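Local coordinates for protein blood group a-and b-cleaving endo-beta-galactosidase (Streptococcus pneumoniae, PDB 2YGL) that probably binds blood-group carbohydrate antigens through tandem CBM51 modules of a family 98 glycoside hydrolase that cleaves blood group A and B structures, at residues K44-T49 / G88-A93; D66-I71 / S147-A152; S95-H100 / H155-E160; H100-R105 / G125-T130. One frame throughout, in Å; residues are numbered along the deposited sequence.

In the fold
All four contacts lie in the first of the two CBM51 modules. Contacts 2, 3 and 4 converge on one calcium ion, supplying A152 O, the pair H155 O and D159 OD2, and V102 O respectively; two waters complete its shell. Contacts 3 and 4 are closest neighbours, their centres about 8 Å apart; they share H100, and the backbones of W157 and A101 meet there. R105 joins contact 4 to contact 2 by its backbone and by a cation-pi contact with F151. Contact 1 takes no part in metal binding, but its D90 N lies 2.7 Å from E160 O of contact 3. It packs on contact 4 through I89, the two centres about 11 Å apart, but does not touch contact 2.

Contact 1: residues K44-T49 / G88-A93; sequences KISLLT and GIDQSA
G88 meets the end of L47, whose CD2 methyl lies 3.6 Å from G88 C. A glycine suits this corner, because the place a CB would take is already filled by L47 CD2. At I89 the side chain turns away and the backbone makes the contact: I89 O approaches L47 CD2 to 3.3 Å. D90 then does the main polar work. With its CG anti to the backbone N (chi1 -163°), the carboxylate swings across to the edge of strand 45-48, and OD1 takes the S46 N-H at 2.9 Å, on its syn side but 30° out of the carboxylate plane. That strand pairs on its other edge with strand 54-57, and the two form a small antiparallel hairpin beside the main sheets of the beta-sandwich; residues 88-93 begin the long loop that leaves strand 82-87. The second oxygen, OD2, is turned to its own loop and to a water that also links K44 O and S46 OG. An aspartate therefore serves both sides at once. Q91 follows, returning a backbone bond from its N to S46 O (3.1 Å, 163° at the hydrogen). Its side chain packs alongside the strand, with CB 3.3 Å from S46 OG and the amide end reaching L48 CB. S92 grips D90 OD2 through both N and OG, from opposite faces of the carboxylate plane. The N-H bond makes an Asx turn, and the OG bond is short at 2.6 Å. A93 N closes the type I turn by bonding to D90 O.

Contact 2: residues D66-I71 / S147-A152; sequences DSPSVI and SLKSFA. With CA (calcium ion), chain C.
A152 N donates to D66 O at 2.6 Å, nearly straight (168°), the shortest of the bonds joining these segments. The carbonyl of the same A152 binds the calcium ion, so the bond to D66 O probably helps to fix the residue that leads into the metal loop. Beyond it comes the ladder proper. S69 and S150 form an antiparallel hydrogen-bonded pair, with S69 N to S150 O and S150 N to S69 O both at 3.0 Å. I71 and L148 repeat the pattern, while V70 and K149 between them form a non-hydrogen-bonded pair. S150 O also receives a weak bond from D66 N, on the far side of the S67-P68 cis peptide.

The side chains divide between two faces. On the buried face S69 and S150 lie with I71 and L148; S150 OG bonds to a water that in turn donates to S69 O, and S69 OG is satisfied by T18 and T63. Small hydroxyls suit this buried spot, where S69 CB comes to 3.4 Å from S150 OG and each OG has a polar partner. On the other face V70 and K149 run side by side, CG2 to CG 4.0 Å, and the lysine ends in a salt bridge with E109. P68 lies over one face of the F151 ring, its CB 3.6 Å from the ring centroid and 16° off the normal; the rigid pyrrolidine is well shaped for such CH-pi contact. R105 adds a cation-pi partner. These are adjacent antiparallel strands of the five-stranded sheet of a CBM51 beta-sandwich, one running straight into its calcium site.

Contact 3: residues S95-H100 / H155-E160; sequences SSRSDH and HTWGDE. With CA (calcium ion), chain C.
H100 and W157 carry most of the apolar contact between these two loops. W157 CB sits over the centre of the imidazole, 3.4 Å from its centroid and 7° off the normal, and the indole continues past it as an offset stack, the H100 ring and the five-membered ring being inclined at 30°. H155 meets W157 in turn: CZ3 of the indole lies above the middle of the H155 ring. Flat, polarisable rings suit such layered contacts. H100 ND1 is buried here without a polar partner in the model.

Charged groups gather at the edge of the six-membered ring, round CZ3. D99 OD2 approaches W157 CZ3 at 3.4 Å, near the ring plane, where the positively polarised C-H rim would favour a carboxylate. R97 grips that carboxylate side-on: NE bonds to OD1, and NH2 forms a salt bridge with OD2 at 2.8 Å, in the guanidinium plane.

No direct hydrogen bond joins residues 95-100 to 155-160; a calcium-bound water lies between them, placed to donate to D99 O and W157 O, each 2.8 Å from it, though with more acceptors in reach than protons it need not serve both at once. The metal itself is bound by H155 O at 2.2 Å and D159 OD2 at 2.3 Å, with V102 and A152 adding their carbonyls. G158, at positive phi, suits the type II turn that leads from H155 to D159, the two ligands of this loop. Together they form the calcium-bound loop end of a CBM51 beta-sandwich, where an exposed tryptophan of this kind could serve a sugar-binding surface.

Contact 4: residues H100-R105 / G125-T130; sequences HAVVDR and GFRYNT. With CA (calcium ion), chain C.
V102 lies over one face of the R127 guanidinium, its CG1 methyl 3.5 Å above the plane and toward the rim. The R127 chain is bent at chi2 (-70°), which folds the group back along the backbone and across the valine. An arginine suits this place because its flat group can pack on a methyl and still use its edge for bonding: NH1 donates to E124 O; its bonds to F126 O and to a water held by D104 OD1 are both weak, and two hydrogens cannot serve all three fully.

On the next pair, V103 and F126 set their CB atoms 4.2 Å apart, and their backbones form one antiparallel hydrogen-bonded bridge. V103 N bonds to F126 O almost straight (175°), and F126 N to V103 O at 2.7 Å. G125 passes so close to V103 O, CA to O 3.1 Å, that the lack of a side chain fits it here. At the other end A101 CB meets Y128 CB, and a water joins A101 O to Y128 N in place of a direct bond.

V102 O binds the calcium ion at 2.2 Å. The neutral carbonyl is a hard donor suited to calcium, alongside the carboxylate of D159. The bond from V103 N to F126 O holds the very peptide that carries V102 O, and so probably helps to position this oxygen for the metal.

Contact 1: residues K44-T49 / G88-A93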
# COMPACT_ATOMS: atom_id res chain seq x y z
N LYS A 44 -16.56 12.30 -27.49
CA LYS A 44 -15.66 12.20 -26.34
C LYS A 44 -15.54 13.54 -25.61
O LYS A 44 -15.76 14.60 -26.20
CB LYS A 44 -14.26 11.75 -26.78
CG LYS A 44 -14.18 10.33 -27.32
CD LYS A 44 -12.75 10.00 -27.75
CE LYS A 44 -12.65 8.62 -28.40
NZ LYS A 44 -12.79 7.51 -27.41
N ILE A 45 -15.20 13.47 -24.32
CA ILE A 45 -14.87 14.64 -23.52
C ILE A 45 -13.68 15.36 -24.15
O ILE A 45 -12.67 14.73 -24.48
CB ILE A 45 -14.54 14.25 -22.06
CG1 ILE A 45 -15.81 13.79 -21.33
CG2 ILE A 45 -13.88 15.41 -21.30
CD1 ILE A 45 -15.56 13.00 -20.07
N SER A 46 -13.81 16.67 -24.34
CA SER A 46 -12.70 17.47 -24.88
C SER A 46 -12.60 18.84 -24.22
O SER A 46 -13.60 19.46 -23.88
CB SER A 46 -12.79 17.60 -26.40
OG SER A 46 -13.95 18.29 -26.81
N LEU A 47 -11.36 19.29 -24.06
CA LEU A 47 -11.07 20.57 -23.42
C LEU A 47 -10.03 21.34 -24.20
O LEU A 47 -9.19 20.75 -24.90
CB LEU A 47 -10.59 20.36 -21.99
CG LEU A 47 -11.63 20.02 -20.92
CD1 LEU A 47 -10.97 19.70 -19.58
CD2 LEU A 47 -12.62 21.16 -20.76
N LEU A 48 -10.09 22.66 -24.08
CA LEU A 48 -9.07 23.54 -24.62
C LEU A 48 -7.84 23.48 -23.72
O LEU A 48 -7.93 23.75 -22.52
CB LEU A 48 -9.61 24.97 -24.69
CG LEU A 48 -9.05 25.96 -25.71
CD1 LEU A 48 -9.31 25.49 -27.14
CD2 LEU A 48 -9.69 27.32 -25.48
N THR A 49 -6.70 23.10 -24.28
CA THR A 49 -5.45 23.08 -23.54
C THR A 49 -4.60 24.31 -23.90
O THR A 49 -5.10 25.25 -24.50
CB THR A 49 -4.68 21.74 -23.72
OG1 THR A 49 -3.56 21.70 -22.82
CG2 THR A 49 -4.20 21.55 -25.14
N GLY A 88 -12.65 21.89 -16.77
CA GLY A 88 -13.05 22.99 -17.64
C GLY A 88 -14.46 22.74 -18.15
O GLY A 88 -15.10 21.76 -17.77
N ILE A 89 -14.94 23.64 -19.00
CA ILE A 89 -16.23 23.46 -19.66
C ILE A 89 -15.99 22.73 -20.97
O ILE A 89 -15.13 23.14 -21.76
CB ILE A 89 -16.94 24.81 -19.89
CG1 ILE A 89 -17.21 25.51 -18.55
CG2 ILE A 89 -18.25 24.60 -20.66
CD1 ILE A 89 -17.65 26.96 -18.66
N ASP A 90 -16.73 21.65 -21.20
CA ASP A 90 -16.56 20.83 -22.40
C ASP A 90 -16.77 21.63 -23.68
O ASP A 90 -17.64 22.51 -23.75
CB ASP A 90 -17.51 19.63 -22.38
CG ASP A 90 -17.09 18.56 -23.36
OD1 ASP A 90 -16.20 17.75 -23.02
OD2 ASP A 90 -17.64 18.53 -24.47
N GLN A 91 -15.98 21.31 -24.70
CA GLN A 91 -16.05 21.97 -26.01
C GLN A 91 -17.42 21.82 -26.69
O GLN A 91 -17.76 22.61 -27.57
CB GLN A 91 -14.94 21.46 -26.93
CG GLN A 91 -13.55 21.98 -26.57
CD GLN A 91 -13.36 23.44 -26.92
OE1 GLN A 91 -13.36 24.31 -26.05
NE2 GLN A 91 -13.21 23.71 -28.21
N SER A 92 -18.19 20.82 -26.27
CA SER A 92 -19.53 20.57 -26.82
C SER A 92 -20.63 21.46 -26.22
O SER A 92 -21.79 21.37 -26.63
CB SER A 92 -19.91 19.09 -26.62
OG SER A 92 -20.14 18.81 -25.25
N ALA A 93 -20.26 22.31 -25.26
CA ALA A 93 -21.24 23.16 -24.56
C ALA A 93 -21.94 24.16 -25.48
O ALA A 93 -21.36 24.64 -26.45
CB ALA A 93 -20.58 23.90 -23.40
O HOH W 1 -16.62 17.12 -26.52

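Contact 2: residues D66-I71 / S147-A152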
# COMPACT_ATOMS: atom_id res chain seq x y z
N ASP A 66 -24.33 22.95 -10.61
CA ASP A 66 -25.47 23.46 -9.86
C ASP A 66 -24.96 24.36 -8.73
O ASP A 66 -24.00 25.09 -8.92
CB ASP A 66 -26.35 22.32 -9.34
CG ASP A 66 -27.83 22.66 -9.33
OD1 ASP A 66 -28.19 23.80 -9.69
OD2 ASP A 66 -28.64 21.79 -8.95
N SER A 67 -25.59 24.29 -7.56
CA SER A 67 -25.18 25.14 -6.43
C SER A 67 -25.01 24.42 -5.09
O SER A 67 -25.65 24.79 -4.11
CB SER A 67 -26.13 26.33 -6.29
OG SER A 67 -25.94 27.27 -7.34
N PRO A 68 -24.13 23.39 -5.03
CA PRO A 68 -23.34 22.83 -6.13
C PRO A 68 -23.91 21.53 -6.69
O PRO A 68 -24.78 20.91 -6.08
CB PRO A 68 -21.99 22.55 -5.46
CG PRO A 68 -22.32 22.28 -4.00
CD PRO A 68 -23.70 22.85 -3.72
N SER A 69 -23.41 21.15 -7.87
CA SER A 69 -23.52 19.78 -8.35
C SER A 69 -22.43 18.99 -7.63
O SER A 69 -21.28 19.44 -7.56
CB SER A 69 -23.30 19.73 -9.87
OG SER A 69 -22.82 18.46 -10.29
N VAL A 70 -22.79 17.83 -7.09
CA VAL A 70 -21.86 17.03 -6.28
C VAL A 70 -21.82 15.57 -6.74
O VAL A 70 -22.85 14.91 -6.83
CB VAL A 70 -22.19 17.10 -4.76
CG1 VAL A 70 -21.33 16.13 -3.95
CG2 VAL A 70 -22.01 18.52 -4.23
N ILE A 71 -20.61 15.08 -7.02
CA ILE A 71 -20.39 13.66 -7.31
C ILE A 71 -19.37 13.11 -6.31
O ILE A 71 -18.21 13.55 -6.28
CB ILE A 71 -19.92 13.44 -8.77
CG1 ILE A 71 -20.89 14.12 -9.75
CG2 ILE A 71 -19.82 11.95 -9.08
CD1 ILE A 71 -20.24 14.69 -10.98
N SER A 147 -15.19 14.29 -3.00
CA SER A 147 -16.32 14.95 -3.66
C SER A 147 -15.89 15.89 -4.78
O SER A 147 -15.01 16.73 -4.60
CB SER A 147 -17.16 15.71 -2.63
OG SER A 147 -17.99 14.82 -1.91
N LEU A 148 -16.54 15.72 -5.93
CA LEU A 148 -16.35 16.58 -7.09
C LEU A 148 -17.49 17.60 -7.13
O LEU A 148 -18.65 17.24 -7.36
CB LEU A 148 -16.32 15.75 -8.38
CG LEU A 148 -15.02 15.08 -8.84
CD1 LEU A 148 -14.31 14.28 -7.74
CD2 LEU A 148 -15.29 14.20 -10.05
N LYS A 149 -17.15 18.87 -6.90
CA LYS A 149 -18.15 19.93 -6.75
C LYS A 149 -18.02 20.98 -7.85
O LYS A 149 -16.92 21.43 -8.16
CB LYS A 149 -18.01 20.60 -5.39
CG LYS A 149 -18.18 19.66 -4.19
CD LYS A 149 -17.68 20.29 -2.90
CE LYS A 149 -18.66 21.30 -2.31
NZ LYS A 149 -18.09 22.00 -1.13
N SER A 150 -19.15 21.37 -8.43
CA SER A 150 -19.16 22.43 -9.45
C SER A 150 -20.28 23.44 -9.20
O SER A 150 -21.44 23.07 -9.00
CB SER A 150 -19.23 21.85 -10.87
OG SER A 150 -20.33 20.97 -11.02
N PHE A 151 -19.91 24.72 -9.23
CA PHE A 151 -20.82 25.81 -8.90
C PHE A 151 -21.24 26.58 -10.16
O PHE A 151 -20.40 27.21 -10.82
CB PHE A 151 -20.19 26.74 -7.85
CG PHE A 151 -20.04 26.11 -6.49
CD1 PHE A 151 -18.93 25.33 -6.18
CD2 PHE A 151 -21.02 26.29 -5.51
CE1 PHE A 151 -18.78 24.75 -4.92
CE2 PHE A 151 -20.88 25.71 -4.24
CZ PHE A 151 -19.76 24.94 -3.95
N ALA A 152 -22.53 26.53 -10.47
CA ALA A 152 -23.09 27.10 -11.70
C ALA A 152 -23.21 28.62 -11.69
O ALA A 152 -23.18 29.25 -12.74
CB ALA A 152 -24.44 26.47 -12.00
CA CA C . -23.56 29.21 -14.99
O HOH W 2 -19.81 18.34 -9.91
O HOH W 3 -24.09 31.39 -14.70
O HOH W 4 -24.43 29.57 -17.19

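Contact 3: residues S95-H100 / H155-E160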
# COMPACT_ATOMS: atom_id res chain seq x y z
N SER A 95 -22.58 27.57 -26.04
CA SER A 95 -22.01 28.86 -25.66
C SER A 95 -22.50 29.99 -26.58
O SER A 95 -21.77 30.94 -26.85
CB SER A 95 -20.48 28.79 -25.65
OG SER A 95 -19.97 28.55 -26.95
N SER A 96 -23.74 29.87 -27.06
CA SER A 96 -24.30 30.80 -28.04
C SER A 96 -24.63 32.17 -27.46
O SER A 96 -24.74 33.16 -28.20
CB SER A 96 -25.55 30.19 -28.69
OG SER A 96 -26.50 29.83 -27.72
N ARG A 97 -24.80 32.23 -26.14
CA ARG A 97 -25.02 33.49 -25.42
C ARG A 97 -23.97 33.63 -24.32
O ARG A 97 -23.45 32.62 -23.83
CB ARG A 97 -26.43 33.53 -24.83
CG ARG A 97 -27.53 33.83 -25.83
CD ARG A 97 -28.91 33.39 -25.33
NE ARG A 97 -29.18 33.82 -23.96
CZ ARG A 97 -30.39 33.86 -23.40
NH1 ARG A 97 -31.47 33.52 -24.09
NH2 ARG A 97 -30.51 34.26 -22.14
N SER A 98 -23.67 34.87 -23.93
CA SER A 98 -22.64 35.15 -22.93
C SER A 98 -23.01 34.74 -21.50
O SER A 98 -22.15 34.70 -20.62
CB SER A 98 -22.23 36.62 -22.98
OG SER A 98 -23.34 37.46 -22.70
N ASP A 99 -24.29 34.45 -21.27
CA ASP A 99 -24.75 33.95 -19.97
C ASP A 99 -24.75 32.41 -19.91
O ASP A 99 -24.99 31.81 -18.86
CB ASP A 99 -26.14 34.52 -19.60
CG ASP A 99 -27.19 34.27 -20.68
OD1 ASP A 99 -26.90 33.56 -21.66
OD2 ASP A 99 -28.31 34.79 -20.54
N HIS A 100 -24.48 31.79 -21.06
CA HIS A 100 -24.31 30.35 -21.17
C HIS A 100 -22.83 30.00 -21.01
O HIS A 100 -21.96 30.80 -21.36
CB HIS A 100 -24.83 29.85 -22.51
CG HIS A 100 -26.33 29.78 -22.59
ND1 HIS A 100 -27.00 28.64 -22.99
CD2 HIS A 100 -27.28 30.70 -22.32
CE1 HIS A 100 -28.30 28.86 -22.96
NE2 HIS A 100 -28.50 30.10 -22.56
N HIS A 155 -26.92 30.97 -13.52
CA HIS A 155 -27.69 30.02 -14.32
C HIS A 155 -26.87 28.76 -14.57
O HIS A 155 -25.65 28.79 -14.53
CB HIS A 155 -28.09 30.62 -15.67
CG HIS A 155 -28.72 31.98 -15.56
ND1 HIS A 155 -30.03 32.16 -15.18
CD2 HIS A 155 -28.21 33.21 -15.80
CE1 HIS A 155 -30.31 33.46 -15.18
NE2 HIS A 155 -29.22 34.11 -15.55
N THR A 156 -27.56 27.65 -14.83
CA THR A 156 -26.89 26.39 -15.15
C THR A 156 -26.69 26.20 -16.67
O THR A 156 -26.03 25.25 -17.10
CB THR A 156 -27.66 25.18 -14.60
OG1 THR A 156 -28.93 25.07 -15.26
CG2 THR A 156 -27.89 25.31 -13.09
N TRP A 157 -27.26 27.12 -17.46
CA TRP A 157 -27.23 27.03 -18.92
C TRP A 157 -25.82 26.85 -19.48
O TRP A 157 -24.93 27.66 -19.21
CB TRP A 157 -27.88 28.27 -19.56
CG TRP A 157 -29.25 28.64 -19.03
CD1 TRP A 157 -30.24 27.79 -18.63
CD2 TRP A 157 -29.77 29.97 -18.89
NE1 TRP A 157 -31.34 28.51 -18.22
CE2 TRP A 157 -31.08 29.84 -18.37
CE3 TRP A 157 -29.26 31.25 -19.13
CZ2 TRP A 157 -31.89 30.96 -18.10
CZ3 TRP A 157 -30.06 32.36 -18.86
CH2 TRP A 157 -31.36 32.20 -18.35
N GLY A 158 -25.63 25.78 -20.25
CA GLY A 158 -24.36 25.50 -20.92
C GLY A 158 -23.19 25.12 -20.03
O GLY A 158 -22.06 25.00 -20.51
N ASP A 159 -23.45 24.92 -18.74
CA ASP A 159 -22.39 24.60 -17.77
C ASP A 159 -21.98 23.13 -17.82
O ASP A 159 -22.14 22.39 -16.84
CB ASP A 159 -22.81 24.99 -16.36
CG ASP A 159 -22.97 26.49 -16.20
OD1 ASP A 159 -22.59 27.26 -17.11
OD2 ASP A 159 -23.48 26.90 -15.14
N GLU A 160 -21.42 22.72 -18.96
CA GLU A 160 -20.98 21.35 -19.18
C GLU A 160 -19.61 21.14 -18.54
O GLU A 160 -18.59 21.13 -19.24
CB GLU A 160 -20.93 21.05 -20.68
CG GLU A 160 -22.26 21.19 -21.41
CD GLU A 160 -23.19 20.02 -21.17
OE1 GLU A 160 -22.74 18.86 -21.27
OE2 GLU A 160 -24.38 20.27 -20.89
CA CA C . -23.56 29.21 -14.99
O HOH W 4 -24.43 29.57 -17.19
O HOH W 3 -24.09 31.39 -14.70

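Contact 4: residues H100-R105 / G125-T130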
# COMPACT_ATOMS: atom_id res chain seq x y z
N HIS A 100 -24.48 31.79 -21.06
CA HIS A 100 -24.31 30.35 -21.17
C HIS A 100 -22.83 30.00 -21.01
O HIS A 100 -21.96 30.80 -21.36
CB HIS A 100 -24.83 29.85 -22.51
CG HIS A 100 -26.33 29.78 -22.59
ND1 HIS A 100 -27.00 28.64 -22.99
CD2 HIS A 100 -27.28 30.70 -22.32
CE1 HIS A 100 -28.30 28.86 -22.96
NE2 HIS A 100 -28.50 30.10 -22.56
N ALA A 101 -22.56 28.80 -20.49
CA ALA A 101 -21.19 28.33 -20.21
C ALA A 101 -20.41 29.27 -19.27
O ALA A 101 -19.31 29.72 -19.59
CB ALA A 101 -20.41 28.06 -21.51
N VAL A 102 -21.00 29.55 -18.12
CA VAL A 102 -20.38 30.40 -17.10
C VAL A 102 -20.38 29.66 -15.77
O VAL A 102 -21.42 29.52 -15.13
CB VAL A 102 -21.09 31.78 -16.98
CG1 VAL A 102 -20.47 32.62 -15.86
CG2 VAL A 102 -21.02 32.54 -18.30
N VAL A 103 -19.21 29.16 -15.38
CA VAL A 103 -19.07 28.38 -14.16
C VAL A 103 -18.28 29.19 -13.14
O VAL A 103 -17.14 29.58 -13.39
CB VAL A 103 -18.39 27.01 -14.44
CG1 VAL A 103 -18.00 26.30 -13.14
CG2 VAL A 103 -19.32 26.13 -15.27
N ASP A 104 -18.91 29.45 -12.00
CA ASP A 104 -18.31 30.28 -10.95
C ASP A 104 -17.10 29.62 -10.30
O ASP A 104 -16.07 30.26 -10.11
CB ASP A 104 -19.35 30.64 -9.88
CG ASP A 104 -20.25 31.80 -10.30
OD1 ASP A 104 -20.31 32.14 -11.50
OD2 ASP A 104 -20.90 32.38 -9.40
N ARG A 105 -17.21 28.33 -9.99
CA ARG A 105 -16.21 27.64 -9.18
C ARG A 105 -16.28 26.12 -9.33
O ARG A 105 -17.36 25.54 -9.45
CB ARG A 105 -16.41 28.02 -7.71
CG ARG A 105 -15.22 27.80 -6.81
CD ARG A 105 -15.39 28.53 -5.49
NE ARG A 105 -16.39 27.93 -4.61
CZ ARG A 105 -17.63 28.40 -4.44
NH1 ARG A 105 -18.04 29.48 -5.08
NH2 ARG A 105 -18.45 27.79 -3.60
N GLY A 125 -13.93 32.39 -12.59
CA GLY A 125 -14.45 31.07 -12.93
C GLY A 125 -14.06 30.58 -14.31
O GLY A 125 -13.00 30.93 -14.82
N PHE A 126 -14.93 29.76 -14.91
CA PHE A 126 -14.68 29.21 -16.24
C PHE A 126 -15.69 29.72 -17.26
O PHE A 126 -16.89 29.81 -16.97
CB PHE A 126 -14.69 27.68 -16.22
CG PHE A 126 -13.52 27.07 -15.49
CD1 PHE A 126 -13.58 26.85 -14.11
CD2 PHE A 126 -12.36 26.73 -16.17
CE1 PHE A 126 -12.50 26.29 -13.43
CE2 PHE A 126 -11.27 26.17 -15.50
CZ PHE A 126 -11.34 25.95 -14.13
N ARG A 127 -15.19 30.04 -18.44
CA ARG A 127 -16.00 30.37 -19.61
C ARG A 127 -15.76 29.31 -20.68
O ARG A 127 -14.93 28.42 -20.50
CB ARG A 127 -15.65 31.76 -20.15
CG ARG A 127 -15.77 32.90 -19.14
CD ARG A 127 -17.22 33.20 -18.78
NE ARG A 127 -17.33 34.35 -17.88
CZ ARG A 127 -17.24 34.29 -16.55
NH1 ARG A 127 -17.03 33.13 -15.93
NH2 ARG A 127 -17.35 35.40 -15.83
N TYR A 128 -16.48 29.42 -21.80
CA TYR A 128 -16.42 28.43 -22.88
C TYR A 128 -15.00 28.25 -23.42
O TYR A 128 -14.63 27.16 -23.86
CB TYR A 128 -17.37 28.82 -24.01
CG TYR A 128 -16.77 29.78 -25.01
CD1 TYR A 128 -16.70 31.15 -24.73
CD2 TYR A 128 -16.23 29.32 -26.22
CE1 TYR A 128 -16.13 32.03 -25.64
CE2 TYR A 128 -15.65 30.20 -27.12
CZ TYR A 128 -15.61 31.55 -26.83
OH TYR A 128 -15.04 32.43 -27.72
N ASN A 129 -14.22 29.33 -23.41
CA ASN A 129 -12.86 29.32 -23.95
C ASN A 129 -11.77 29.38 -22.88
O ASN A 129 -10.60 29.63 -23.19
CB ASN A 129 -12.68 30.45 -24.97
CG ASN A 129 -12.78 31.84 -24.35
OD1 ASN A 129 -13.50 32.04 -23.37
ND2 ASN A 129 -12.05 32.80 -24.92
N THR A 130 -12.14 29.16 -21.62
CA THR A 130 -11.15 29.07 -20.54
C THR A 130 -10.39 27.76 -20.67
O THR A 130 -11.00 26.68 -20.70
CB THR A 130 -11.79 29.17 -19.14
OG1 THR A 130 -12.63 30.32 -19.08
CG2 THR A 130 -10.71 29.29 -18.07
CA CA C . -23.56 29.21 -14.99
O HOH W 5 -18.67 31.09 -21.81
O HOH W 6 -18.51 33.54 -13.00
O HOH W 3 -24.09 31.39 -14.70
O HOH W 4 -24.43 29.57 -17.19